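Local coordinates for protein aclacinomycin-N/aclacinomycin-A oxidase (Streptomyces galilaeus, PDB 2IPI) that oxidises the terminal sugar of aclacinomycin antibiotics using a bicovalently attached FAD, turning aclacinomycin N into A and then A into Y, at residues 38-41 / 42-46; 73-77 / 78-82; 132-135 / 136-140; 341-344 / 345-348. All blocks are in the same frame, centred on the assembly; numbering follows the deposited sequence.

The four contacts follow one another along the chain, each formed within a single continuous run of residues. Interactions 1 and 2 lie about 20 Å apart, centre to centre, on the same side of the chain's centre. Both belong to the region of the mixed sheet 32-34, 58-61, 102-105 and 82-85: helix 40-44 falls between its first two strands in sequence, and helix 65-78 leads into strand 82-85. Interaction 3, on helix 129-140, and interaction 4, on helix 344-348, touch directly with centres about 13 Å apart. That pairing joins the FAD-binding part of this flavoenzyme to its seven-stranded antiparallel sheet. The centres of interactions 2 and 4 are about 45 Å apart.

Interaction 1. Residues 38-41 / 42-46; sequences RRYQ and DLVTR
Tyr-40 and Val-44 stand one turn apart in the short helix 40-44, and the backbone bonds of that turn set the frame. Val-44 N gives a nearly straight 2.9 Å bond to Tyr-40 O, while Leu-43 N bonds Arg-39 O at 3.2 Å and adds a weak second link to Tyr-40 O. A water serves the opening of the helix, donating to Arg-38 O and to Asp-42 OD2 and accepting from Asp-42 N, so that one molecule bridges the incoming loop to both backbone and carboxylate.

Among the apolar groups, Val-44 CG1 carries the contact. Its torsion (chi1 57°) sets it between backbone N and carbonyl carbon, directed back at the preceding turn. There it meets Tyr-40 CD1 at 4.0 Å, coming obliquely to the ring, and also lies 3.7 Å from Gln-41 NE2. On another flank Leu-43 CD2 rests against Arg-39 CB at 4.1 Å. The polar ends find partners beyond the turn: Tyr-40 OH bonds Pro-56 O, and Arg-39 forms a salt bridge with Asp-37.

Thr-45, the first residue to abandon helical geometry, closes the turn with its side chain. Its N makes only a weak bond to Gln-41 O, but OG1 donates to that same oxygen at 2.7 Å, tilted 27° from the carbonyl plane.

Interaction 2. Residues 73-77 / 78-82; sequences NQAMA and AGQRI
Ile-82 reaches back to Ala-75 because its CG1 stands anti to its own carbonyl carbon (chi1 -70°), and Gln-80, with the same kind of first torsion and an extended chain beyond CG, lies against the same alanine. What turns these residues back is a Schellman motif ending helix 65-78: at Gly-79 the chain takes a positive phi of 59° and reverses over the last turn. Two backbone bonds define the motif. Gln-80 N donates to Ala-75 O at 2.8 Å, the wide outer link, and inside it Gly-79 N reaches Met-76 O at 2.9 Å. The inner donor sits well above the carbonyl plane, 69° out of it, so the lone pairs are not addressed directly. Ala-78 N adds two weak bonds, to Gln-74 O and Ala-75 O.

The apolar contact usual between the residues flanking such a cap is made here by Ala-75 and Gln-80, whose CB atoms lie 3.9 Å apart. Gln-80 OE1 passes alongside at 3.7 Å from Ala-75 CA, while NE2 makes a weak bond to Asp-57 OD1.

In the fold, this turn completes the beta-alpha-beta crossover from strand 58-61 to strand 82-85, with the parallel strand 102-105 lying between them. Ala-102 of that strand touches Ala-75, Gln-80 and Ile-82, so that the strand backs all three residues beneath the helix end. Ile-82 CG1 meets Ala-75 CB at 3.7 Å, and Ile-82 CD1 lies a looser 4.4 Å from Met-76 CG.

Interaction 3. Residues 132-135 / 136-140; sequences TYRA and LYLDW
Between Leu-136 N and Thr-132 O the helical bond is 2.8 Å and nearly straight, but along the last turns of helix 129-140 the bonds lengthen, to a weak 3.4 Å between Asp-139 N and Ala-135 O. The side chains follow the backbone of the previous turn more than one another. Tyr-137 CB packs 3.1 Å from Tyr-133 O, and with CG anti to the backbone N (chi1 178°) the ring leads off the helix. It ends against Leu-345 and the indole of Trp-344, the two ring planes meeting at about 50°. Leu-138 instead stays close to the helix: its CG lies 3.3 Å from Arg-134 O, and its CD1 comes to the edge of the Arg-134 guanidinium, near its plane, with NH1 4.4 Å away.

Trp-140 turns back along the axis. CG anti to its carbonyl carbon (chi1 -54°) brings Trp-140 CZ3 to 3.8 Å from Ala-135 O, at a slant, while Asp-139 CB covers one face of the indole, over its centre. Phe-121 meets the same ring edge-to-face.

Tyr-133 lies on the flavin side; its side chain comes to about 7 Å from the FAD at the nearest atoms, and its hydroxyl bonds Gly-147 O. The chemistry therefore divides: amide hydrogen bonds carry the cohesion within the helix, whereas Tyr-133 and Tyr-137 reach neighbouring parts and Trp-140 packs both on its own helix and on Phe-121, which is consistent with the rings joining the helix to the surrounding fold.

Interaction 4. Residues 341-344 / 345-348; sequences TEPW and LRAT
Trp-344 and Leu-345 open the dense side of a strand-to-helix turn, where edge strand 336-342 of the seven-stranded antiparallel sheet gives way to helix 344-348 with Pro-343 at the N-cap. The first helical bond is firm: Ala-347 N donates to Pro-343 O at 2.9 Å and 171°. Trp-344, its CG anti to the backbone N (chi1 -178°), lays the indole beside the helix, and Leu-345 CD1 comes obliquely to Trp-344 CZ3 at 4.1 Å. Thr-143, Ala-244, Pro-245 and Thr-248 crowd round the buried indole, while Ala-347 packs on Thr-248 and Arg-250 of strand 248-256. The Thr-348 hydroxyl is modelled over one face of the indole, though its placement is doubtful because it sits too close to a backbone oxygen.

The outer side is looser. Pro-343 and exposed Arg-346 run side by side, Pro-343 CD lying 4.1 Å from Arg-346 CB. Beyond them Glu-342, bent at chi2, crosses Arg-346 with the carboxylate and guanidinium planes 62° apart. The opposite charges, Glu-342 OE1 and Arg-346 NH1 4.4 Å apart, fall short of a salt bridge, and the nearer touch is Glu-342 OE1 against Arg-346 CD, at 3.8 Å.

Interaction 1. Residues 38-41 / 42-46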
# COMPACT_ATOMS: atom_id res chain seq x y z
N ARG A 38 30.77 6.34 10.10
CA ARG A 38 30.30 7.55 9.43
C ARG A 38 29.00 7.31 8.68
O ARG A 38 28.30 8.23 8.28
CB ARG A 38 31.30 8.13 8.45
CG ARG A 38 32.76 8.16 8.78
CD ARG A 38 33.61 7.76 7.60
NE ARG A 38 32.83 7.11 6.54
CZ ARG A 38 32.51 7.73 5.42
NH1 ARG A 38 32.92 8.98 5.24
NH2 ARG A 38 31.81 7.11 4.48
N ARG A 39 28.64 6.05 8.45
CA ARG A 39 27.46 5.76 7.65
C ARG A 39 26.16 5.79 8.45
O ARG A 39 25.07 5.54 7.95
CB ARG A 39 27.65 4.39 6.99
CG ARG A 39 28.89 4.33 6.09
CD ARG A 39 29.16 2.87 5.75
NE ARG A 39 30.16 2.28 6.62
CZ ARG A 39 30.74 1.10 6.41
NH1 ARG A 39 30.41 0.37 5.36
NH2 ARG A 39 31.66 0.61 7.23
N TYR A 40 26.29 6.07 9.75
CA TYR A 40 25.18 5.91 10.67
C TYR A 40 24.01 6.82 10.33
O TYR A 40 22.91 6.34 10.12
CB TYR A 40 25.61 6.19 12.11
CG TYR A 40 24.61 5.80 13.17
CD1 TYR A 40 23.81 6.75 13.77
CD2 TYR A 40 24.46 4.48 13.60
CE1 TYR A 40 22.89 6.42 14.75
CE2 TYR A 40 23.54 4.14 14.58
CZ TYR A 40 22.75 5.11 15.15
OH TYR A 40 21.83 4.81 16.13
N GLN A 41 24.25 8.12 10.32
CA GLN A 41 23.20 9.09 10.03
C GLN A 41 22.43 8.77 8.77
O GLN A 41 21.21 8.89 8.72
CB GLN A 41 23.83 10.49 9.88
CG GLN A 41 23.22 11.49 10.85
CD GLN A 41 23.01 10.90 12.24
OE1 GLN A 41 23.98 10.43 12.83
NE2 GLN A 41 21.76 10.96 12.69
N ASP A 42 23.19 8.37 7.75
CA ASP A 42 22.50 8.09 6.49
C ASP A 42 21.52 6.95 6.66
O ASP A 42 20.42 6.92 6.13
CB ASP A 42 23.55 7.77 5.41
CG ASP A 42 23.97 9.03 4.67
OD1 ASP A 42 23.08 9.75 4.17
OD2 ASP A 42 25.19 9.31 4.59
N LEU A 43 21.92 5.96 7.47
CA LEU A 43 21.08 4.74 7.54
C LEU A 43 19.87 4.92 8.43
O LEU A 43 18.74 4.47 8.23
CB LEU A 43 21.93 3.56 8.02
CG LEU A 43 22.75 2.83 6.95
CD1 LEU A 43 22.92 3.72 5.74
CD2 LEU A 43 24.08 2.41 7.54
N VAL A 44 20.12 5.63 9.53
CA VAL A 44 19.08 5.86 10.52
C VAL A 44 18.04 6.87 10.04
O VAL A 44 16.96 6.96 10.65
CB VAL A 44 19.72 6.35 11.83
CG1 VAL A 44 20.56 7.60 11.62
CG2 VAL A 44 18.64 6.60 12.86
N THR A 45 18.33 7.60 8.97
CA THR A 45 17.38 8.63 8.52
C THR A 45 16.82 8.30 7.14
O THR A 45 16.49 9.15 6.32
CB THR A 45 18.03 10.02 8.53
OG1 THR A 45 19.08 10.06 7.56
CG2 THR A 45 18.69 10.31 9.87
N ARG A 46 16.68 7.01 6.83
CA ARG A 46 16.24 6.56 5.51
C ARG A 46 14.72 6.55 5.38
O ARG A 46 14.14 6.51 4.29
CB ARG A 46 16.77 5.15 5.25
CG ARG A 46 18.13 5.11 4.58
CD ARG A 46 18.28 3.80 3.81
NE ARG A 46 17.26 3.69 2.77
CZ ARG A 46 16.51 2.62 2.53
NH1 ARG A 46 15.62 2.66 1.56
NH2 ARG A 46 16.65 1.52 3.26
O HOH W 1 26.20 9.01 7.05

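Interaction 2. Residues 73-77 / 78-82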
# COMPACT_ATOMS: atom_id res chain seq x y z
N ASN A 73 21.01 -13.71 14.01
CA ASN A 73 21.62 -14.44 15.13
C ASN A 73 22.45 -13.49 15.97
O ASN A 73 22.46 -13.58 17.21
CB ASN A 73 22.44 -15.63 14.64
CG ASN A 73 21.59 -16.75 14.08
OD1 ASN A 73 20.49 -17.06 14.56
ND2 ASN A 73 22.11 -17.37 13.03
N GLN A 74 23.16 -12.54 15.36
CA GLN A 74 23.98 -11.62 16.16
C GLN A 74 23.14 -10.68 17.00
O GLN A 74 23.47 -10.31 18.13
CB GLN A 74 24.90 -10.84 15.22
CG GLN A 74 26.03 -11.70 14.64
CD GLN A 74 27.12 -10.85 14.00
OE1 GLN A 74 27.46 -9.76 14.49
NE2 GLN A 74 27.68 -11.34 12.89
N ALA A 75 21.99 -10.22 16.49
CA ALA A 75 21.17 -9.33 17.30
C ALA A 75 20.47 -10.07 18.43
O ALA A 75 20.27 -9.54 19.54
CB ALA A 75 20.12 -8.62 16.44
N MET A 76 20.07 -11.32 18.16
CA MET A 76 19.40 -12.02 19.27
C MET A 76 20.40 -12.25 20.40
O MET A 76 20.08 -12.04 21.57
CB MET A 76 18.79 -13.34 18.79
CG MET A 76 17.77 -13.16 17.66
SD MET A 76 16.97 -14.71 17.21
CE MET A 76 16.23 -15.15 18.81
N ALA A 77 21.63 -12.64 20.05
CA ALA A 77 22.68 -12.84 21.04
C ALA A 77 23.01 -11.54 21.77
O ALA A 77 23.59 -11.56 22.85
CB ALA A 77 23.93 -13.43 20.39
N ALA A 78 22.64 -10.41 21.17
CA ALA A 78 22.86 -9.12 21.84
C ALA A 78 21.58 -8.56 22.43
O ALA A 78 21.55 -7.51 23.07
CB ALA A 78 23.52 -8.16 20.86
N GLY A 79 20.48 -9.28 22.23
CA GLY A 79 19.16 -8.92 22.72
C GLY A 79 18.72 -7.57 22.17
O GLY A 79 18.01 -6.76 22.74
N GLN A 80 19.18 -7.33 20.95
CA GLN A 80 18.81 -6.14 20.19
C GLN A 80 17.48 -6.36 19.51
O GLN A 80 17.36 -7.30 18.71
CB GLN A 80 19.96 -5.87 19.22
CG GLN A 80 21.16 -5.25 19.96
CD GLN A 80 22.42 -5.29 19.12
OE1 GLN A 80 22.41 -5.90 18.05
NE2 GLN A 80 23.46 -4.64 19.61
N ARG A 81 16.48 -5.54 19.83
CA ARG A 81 15.18 -5.70 19.19
C ARG A 81 15.29 -5.37 17.70
O ARG A 81 15.76 -4.28 17.37
CB ARG A 81 14.10 -4.81 19.81
CG ARG A 81 12.81 -4.83 19.00
CD ARG A 81 11.96 -3.61 19.28
NE ARG A 81 10.56 -3.73 18.89
CZ ARG A 81 9.58 -3.03 19.47
NH1 ARG A 81 9.84 -2.18 20.44
NH2 ARG A 81 8.33 -3.18 19.07
N ILE A 82 14.86 -6.30 16.86
CA ILE A 82 15.16 -6.21 15.43
C ILE A 82 14.12 -5.46 14.62
O ILE A 82 12.93 -5.59 14.94
CB ILE A 82 15.30 -7.65 14.88
CG1 ILE A 82 16.56 -8.37 15.36
CG2 ILE A 82 15.24 -7.69 13.37
CD1 ILE A 82 16.57 -9.85 15.04

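Interaction 3. Residues 132-135 / 136-140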
# COMPACT_ATOMS: atom_id res chain seq x y z
N THR A 132 11.72 -2.54 -10.38
CA THR A 132 11.18 -3.83 -10.84
C THR A 132 10.37 -3.63 -12.13
O THR A 132 10.53 -4.38 -13.09
CB THR A 132 10.35 -4.59 -9.80
OG1 THR A 132 9.08 -3.95 -9.62
CG2 THR A 132 11.11 -4.57 -8.48
N TYR A 133 9.56 -2.58 -12.13
CA TYR A 133 8.79 -2.21 -13.31
C TYR A 133 9.67 -2.14 -14.56
O TYR A 133 9.30 -2.66 -15.62
CB TYR A 133 8.10 -0.86 -13.09
CG TYR A 133 6.89 -0.90 -12.18
CD1 TYR A 133 6.62 0.13 -11.27
CD2 TYR A 133 6.01 -1.96 -12.20
CE1 TYR A 133 5.51 0.07 -10.44
CE2 TYR A 133 4.90 -2.04 -11.39
CZ TYR A 133 4.65 -1.00 -10.50
OH TYR A 133 3.55 -1.08 -9.68
N ARG A 134 10.82 -1.49 -14.40
CA ARG A 134 11.70 -1.30 -15.57
C ARG A 134 12.32 -2.62 -15.99
O ARG A 134 12.32 -3.00 -17.16
CB ARG A 134 12.72 -0.20 -15.28
CG ARG A 134 13.82 -0.56 -14.30
CD ARG A 134 14.88 0.54 -14.27
NE ARG A 134 16.19 -0.02 -13.92
CZ ARG A 134 16.82 -0.87 -14.71
NH1 ARG A 134 16.28 -1.25 -15.86
NH2 ARG A 134 18.00 -1.36 -14.35
N ALA A 135 12.85 -3.38 -15.03
CA ALA A 135 13.45 -4.66 -15.40
C ALA A 135 12.43 -5.62 -16.02
O ALA A 135 12.70 -6.23 -17.06
CB ALA A 135 14.13 -5.27 -14.18
N LEU A 136 11.26 -5.80 -15.42
CA LEU A 136 10.31 -6.78 -15.92
C LEU A 136 9.85 -6.43 -17.33
O LEU A 136 9.59 -7.25 -18.20
CB LEU A 136 9.10 -6.83 -14.99
CG LEU A 136 8.87 -8.07 -14.13
CD1 LEU A 136 10.12 -8.89 -13.94
CD2 LEU A 136 8.25 -7.68 -12.78
N TYR A 137 9.69 -5.11 -17.54
CA TYR A 137 9.08 -4.67 -18.80
C TYR A 137 10.04 -4.83 -19.97
O TYR A 137 9.67 -5.42 -20.99
CB TYR A 137 8.66 -3.22 -18.62
CG TYR A 137 8.06 -2.56 -19.83
CD1 TYR A 137 6.83 -2.97 -20.33
CD2 TYR A 137 8.75 -1.53 -20.46
CE1 TYR A 137 6.29 -2.35 -21.45
CE2 TYR A 137 8.22 -0.91 -21.58
CZ TYR A 137 6.99 -1.32 -22.05
OH TYR A 137 6.45 -0.71 -23.17
N LEU A 138 11.24 -4.31 -19.84
CA LEU A 138 12.22 -4.23 -20.92
C LEU A 138 12.65 -5.62 -21.36
O LEU A 138 12.84 -5.87 -22.55
CB LEU A 138 13.43 -3.39 -20.51
CG LEU A 138 13.12 -1.92 -20.17
CD1 LEU A 138 14.38 -1.13 -19.88
CD2 LEU A 138 12.32 -1.29 -21.31
N ASP A 139 12.80 -6.57 -20.42
CA ASP A 139 13.22 -7.90 -20.85
C ASP A 139 12.08 -8.74 -21.42
O ASP A 139 12.28 -9.59 -22.29
CB ASP A 139 13.93 -8.67 -19.74
CG ASP A 139 15.27 -8.16 -19.29
OD1 ASP A 139 15.88 -7.32 -19.97
OD2 ASP A 139 15.76 -8.56 -18.21
N TRP A 140 10.84 -8.56 -20.97
CA TRP A 140 9.76 -9.47 -21.32
C TRP A 140 8.46 -8.76 -21.68
O TRP A 140 7.51 -9.41 -22.12
CB TRP A 140 9.47 -10.45 -20.15
CG TRP A 140 10.68 -11.20 -19.70
CD1 TRP A 140 11.21 -12.32 -20.31
CD2 TRP A 140 11.52 -10.93 -18.57
NE1 TRP A 140 12.32 -12.74 -19.61
CE2 TRP A 140 12.53 -11.91 -18.55
CE3 TRP A 140 11.53 -9.96 -17.56
CZ2 TRP A 140 13.53 -11.95 -17.57
CZ3 TRP A 140 12.52 -10.00 -16.59
CH2 TRP A 140 13.51 -10.98 -16.60

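Interaction 4. Residues 341-344 / 345-348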
# COMPACT_ATOMS: atom_id res chain seq x y z
N THR A 341 -1.09 11.27 -24.06
CA THR A 341 -0.82 9.84 -24.26
C THR A 341 0.70 9.64 -24.26
O THR A 341 1.41 10.20 -25.10
CB THR A 341 -1.41 9.25 -25.53
OG1 THR A 341 -0.82 7.96 -25.78
CG2 THR A 341 -1.06 10.10 -26.74
N GLU A 342 1.16 8.85 -23.29
CA GLU A 342 2.57 8.62 -23.08
C GLU A 342 2.91 7.13 -23.05
O GLU A 342 2.05 6.30 -22.84
CB GLU A 342 2.98 9.32 -21.78
CG GLU A 342 3.17 10.82 -21.97
CD GLU A 342 4.59 11.26 -22.24
OE1 GLU A 342 5.26 10.83 -23.20
OE2 GLU A 342 5.09 12.14 -21.49
N PRO A 343 4.17 6.80 -23.27
CA PRO A 343 4.56 5.39 -23.19
C PRO A 343 4.34 4.87 -21.77
O PRO A 343 4.58 5.59 -20.79
CB PRO A 343 6.05 5.40 -23.55
CG PRO A 343 6.27 6.70 -24.24
CD PRO A 343 5.30 7.67 -23.62
N TRP A 344 3.86 3.63 -21.69
CA TRP A 344 3.55 3.06 -20.39
C TRP A 344 4.70 3.16 -19.39
O TRP A 344 4.47 3.55 -18.23
CB TRP A 344 3.10 1.58 -20.53
CG TRP A 344 2.75 1.05 -19.16
CD1 TRP A 344 1.61 1.22 -18.45
CD2 TRP A 344 3.62 0.23 -18.36
NE1 TRP A 344 1.70 0.56 -17.25
CE2 TRP A 344 2.92 -0.05 -17.16
CE3 TRP A 344 4.90 -0.27 -18.56
CZ2 TRP A 344 3.50 -0.84 -16.16
CZ3 TRP A 344 5.47 -1.05 -17.57
CH2 TRP A 344 4.76 -1.31 -16.39
N LEU A 345 5.93 2.81 -19.74
CA LEU A 345 6.98 2.87 -18.71
C LEU A 345 7.29 4.31 -18.31
O LEU A 345 7.42 4.64 -17.13
CB LEU A 345 8.27 2.17 -19.16
CG LEU A 345 9.32 2.16 -18.01
CD1 LEU A 345 8.87 1.19 -16.93
CD2 LEU A 345 10.71 1.82 -18.51
N ARG A 346 7.38 5.19 -19.30
CA ARG A 346 7.67 6.59 -19.02
C ARG A 346 6.64 7.17 -18.06
O ARG A 346 6.99 7.80 -17.06
CB ARG A 346 7.69 7.38 -20.33
CG ARG A 346 7.57 8.89 -20.17
CD ARG A 346 8.26 9.69 -21.24
NE ARG A 346 9.28 10.59 -20.70
CZ ARG A 346 9.82 11.62 -21.31
NH1 ARG A 346 9.49 11.98 -22.55
NH2 ARG A 346 10.75 12.35 -20.70
N ALA A 347 5.37 6.94 -18.36
CA ALA A 347 4.30 7.47 -17.53
C ALA A 347 4.38 6.90 -16.11
O ALA A 347 4.21 7.62 -15.13
CB ALA A 347 2.96 7.18 -18.19
N THR A 348 4.66 5.61 -16.05
CA THR A 348 4.84 4.79 -14.88
C THR A 348 5.98 5.26 -13.97
O THR A 348 5.87 5.10 -12.75
CB THR A 348 5.12 3.32 -15.28
OG1 THR A 348 4.05 2.82 -16.10
CG2 THR A 348 5.20 2.43 -14.05